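Local coordinates for occlusion-derived virus envelope protein E66 (Autographa californica nucleopolyhedrovirus, PDB 3VSN) that degrades non-sulfated chondroitin as a lyase of the viral envelope and is essential for oral infection of the insect host, at residues N469-V474 and E537-F542. Numbering follows the deposited sequence.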
loop_
_atom_site.group_PDB
_atom_site.type_symbol
_atom_site.label_atom_id
_atom_site.label_comp_id
_atom_site.label_asym_id
_atom_site.label_seq_id
_atom_site.Cartn_x
_atom_site.Cartn_y
_atom_site.Cartn_z
ATOM N N ASN A 469 28.736 -2.493 -23.141
ATOM C CA ASN A 469 28.706 -1.238 -23.909
ATOM C C ASN A 469 27.303 -0.691 -24.199
ATOM O O ASN A 469 27.065 -0.083 -25.242
ATOM C CB ASN A 469 29.532 -1.365 -25.200
ATOM C CG ASN A 469 30.948 -1.845 -24.940
ATOM O OD1 ASN A 469 31.368 -2.877 -25.466
ATOM N ND2 ASN A 469 31.687 -1.110 -24.112
ATOM N N THR A 470 26.388 -0.910 -23.262
ATOM C CA THR A 470 25.026 -0.401 -23.369
ATOM C C THR A 470 24.832 0.719 -22.353
ATOM O O THR A 470 25.092 0.534 -21.162
ATOM C CB THR A 470 23.992 -1.517 -23.109
ATOM O OG1 THR A 470 24.295 -2.651 -23.930
ATOM C CG2 THR A 470 22.567 -1.033 -23.415
ATOM N N ASN A 471 24.382 1.878 -22.826
ATOM C CA ASN A 471 24.073 2.993 -21.940
ATOM C C ASN A 471 22.861 2.681 -21.066
ATOM O O ASN A 471 21.902 2.049 -21.516
ATOM C CB ASN A 471 23.793 4.267 -22.742
ATOM C CG ASN A 471 25.012 4.782 -23.488
ATOM O OD1 ASN A 471 24.900 5.245 -24.623
ATOM N ND2 ASN A 471 26.173 4.714 -22.857
ATOM N N GLY A 472 22.909 3.127 -19.816
ATOM C CA GLY A 472 21.739 3.063 -18.945
ATOM C C GLY A 472 20.787 4.199 -19.274
ATOM O O GLY A 472 21.072 5.031 -20.140
ATOM N N ARG A 473 19.649 4.235 -18.591
ATOM C CA ARG A 473 18.694 5.330 -18.758
ATOM C C ARG A 473 17.801 5.460 -17.543
ATOM O O ARG A 473 17.502 4.473 -16.866
ATOM C CB ARG A 473 17.831 5.152 -20.011
ATOM C CG ARG A 473 17.359 3.727 -20.257
ATOM C CD ARG A 473 18.216 3.061 -21.317
ATOM N NE ARG A 473 18.009 3.703 -22.607
ATOM C CZ ARG A 473 18.878 3.699 -23.614
ATOM N NH1 ARG A 473 20.048 3.084 -23.501
ATOM N NH2 ARG A 473 18.566 4.321 -24.740
ATOM N N VAL A 474 17.387 6.692 -17.270
ATOM C CA VAL A 474 16.476 6.965 -16.175
ATOM C C VAL A 474 15.138 7.337 -16.791
ATOM O O VAL A 474 15.054 8.272 -17.593
ATOM C CB VAL A 474 16.993 8.102 -15.274
ATOM C CG1 VAL A 474 16.021 8.364 -14.130
ATOM C CG2 VAL A 474 18.377 7.761 -14.732
ATOM N N GLU A 537 12.931 9.366 -21.489
ATOM C CA GLU A 537 14.032 8.958 -20.615
ATOM C C GLU A 537 15.231 9.895 -20.711
ATOM O O GLU A 537 15.353 10.667 -21.662
ATOM C CB GLU A 537 14.452 7.508 -20.917
ATOM C CG GLU A 537 15.022 7.297 -22.318
ATOM C CD GLU A 537 15.268 5.836 -22.676
ATOM O OE1 GLU A 537 14.780 4.933 -21.961
ATOM O OE2 GLU A 537 15.957 5.586 -23.691
ATOM N N GLN A 538 16.098 9.828 -19.706
ATOM C CA GLN A 538 17.389 10.500 -19.745
ATOM C C GLN A 538 18.473 9.432 -19.810
ATOM O O GLN A 538 18.674 8.669 -18.855
ATOM C CB GLN A 538 17.573 11.419 -18.529
ATOM C CG GLN A 538 16.745 12.700 -18.609
ATOM C CD GLN A 538 16.977 13.652 -17.442
ATOM O OE1 GLN A 538 17.853 13.437 -16.609
ATOM N NE2 GLN A 538 16.185 14.716 -17.384
ATOM N N ILE A 539 19.148 9.368 -20.956
ATOM C CA ILE A 539 20.177 8.362 -21.193
ATOM C C ILE A 539 21.467 8.748 -20.466
ATOM O O ILE A 539 21.917 9.893 -20.538
ATOM C CB ILE A 539 20.428 8.141 -22.706
ATOM C CG1 ILE A 539 19.147 7.632 -23.391
ATOM C CG2 ILE A 539 21.570 7.151 -22.926
ATOM C CD1 ILE A 539 19.137 7.754 -24.905
ATOM N N ILE A 540 22.041 7.784 -19.753
ATOM C CA ILE A 540 23.273 7.994 -18.994
ATOM C C ILE A 540 24.365 7.049 -19.503
ATOM O O ILE A 540 24.116 5.861 -19.723
ATOM C CB ILE A 540 23.041 7.826 -17.471
ATOM C CG1 ILE A 540 22.316 6.500 -17.167
ATOM C CG2 ILE A 540 22.245 9.010 -16.927
ATOM C CD1 ILE A 540 22.224 6.140 -15.695
ATOM N N SER A 541 25.572 7.574 -19.698
ATOM C CA SER A 541 26.647 6.782 -20.309
ATOM C C SER A 541 27.091 5.620 -19.421
ATOM O O SER A 541 27.176 5.764 -18.200
ATOM C CB SER A 541 27.845 7.666 -20.660
ATOM O OG SER A 541 28.524 8.090 -19.491
ATOM N N PHE A 542 27.373 4.470 -20.034
ATOM C CA PHE A 542 27.908 3.340 -19.275
ATOM C C PHE A 542 29.241 3.699 -18.611
ATOM O O PHE A 542 29.529 3.213 -17.521
ATOM C CB PHE A 542 27.994 2.041 -20.104
ATOM C CG PHE A 542 28.912 2.115 -21.300
ATOM C CD1 PHE A 542 30.282 1.879 -21.169
ATOM C CD2 PHE A 542 28.400 2.371 -22.569
ATOM C CE1 PHE A 542 31.125 1.932 -22.278
ATOM C CE2 PHE A 542 29.237 2.426 -23.680
ATOM C CZ PHE A 542 30.600 2.206 -23.533
#
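Arg473 and Glu537 meet above two neighbouring strands of an antiparallel sheet in the beta-sandwich part of this lyase. Arginine suits the place because its guanidinium can spend several N-H groups at once: NE and NH2 both reach Glu537 OE2, NE at 3.0 Å, side-on and from the same face of the carboxylate, whose plane lies 58° from that of the guanidinium. Bends at chi2 and chi3 fold the arginine chain back over its own strand, and NH1 thereby donates to Asn471 O at 2.9 Å, holding the group at a third point. Ile539 runs alongside, its CD1 3.5 Å from Arg473 NH2, so a branched apolar chain lies against the guanidinium face while the charges pair at the edge. Arg527 on strand 525-530 makes a second salt bridge to Glu537 OE2, and the shared negative charge probably offsets the closeness of the two arginines.

Beneath, the strands are joined by a reciprocal backbone pair between Val474 and Gln538, while Ile540 N gives a bond to Gly472 O. Val474 and Ile540 point to the opposite face from Arg473, towards Ile460 of strand 452-461, as apolar residues should between layered sheets; Gln538, on that face too, satisfies its buried amide NE2 at Cys553 O. Gly472, having no side chain, lets Ile540 CG1 come within 3.5 Å of its carbonyl carbon.

Where the strand 533-540 ends, Ser541 takes the N-cap position of helix 542-546, its OG bonded to Thr544 OG1. Phe542 then turns its broad ring back under the loop before strand 472-480. There Asn469 CA makes a CH-pi contact, 3.9 Å from the centroid of the Phe542 ring and 16° off its normal.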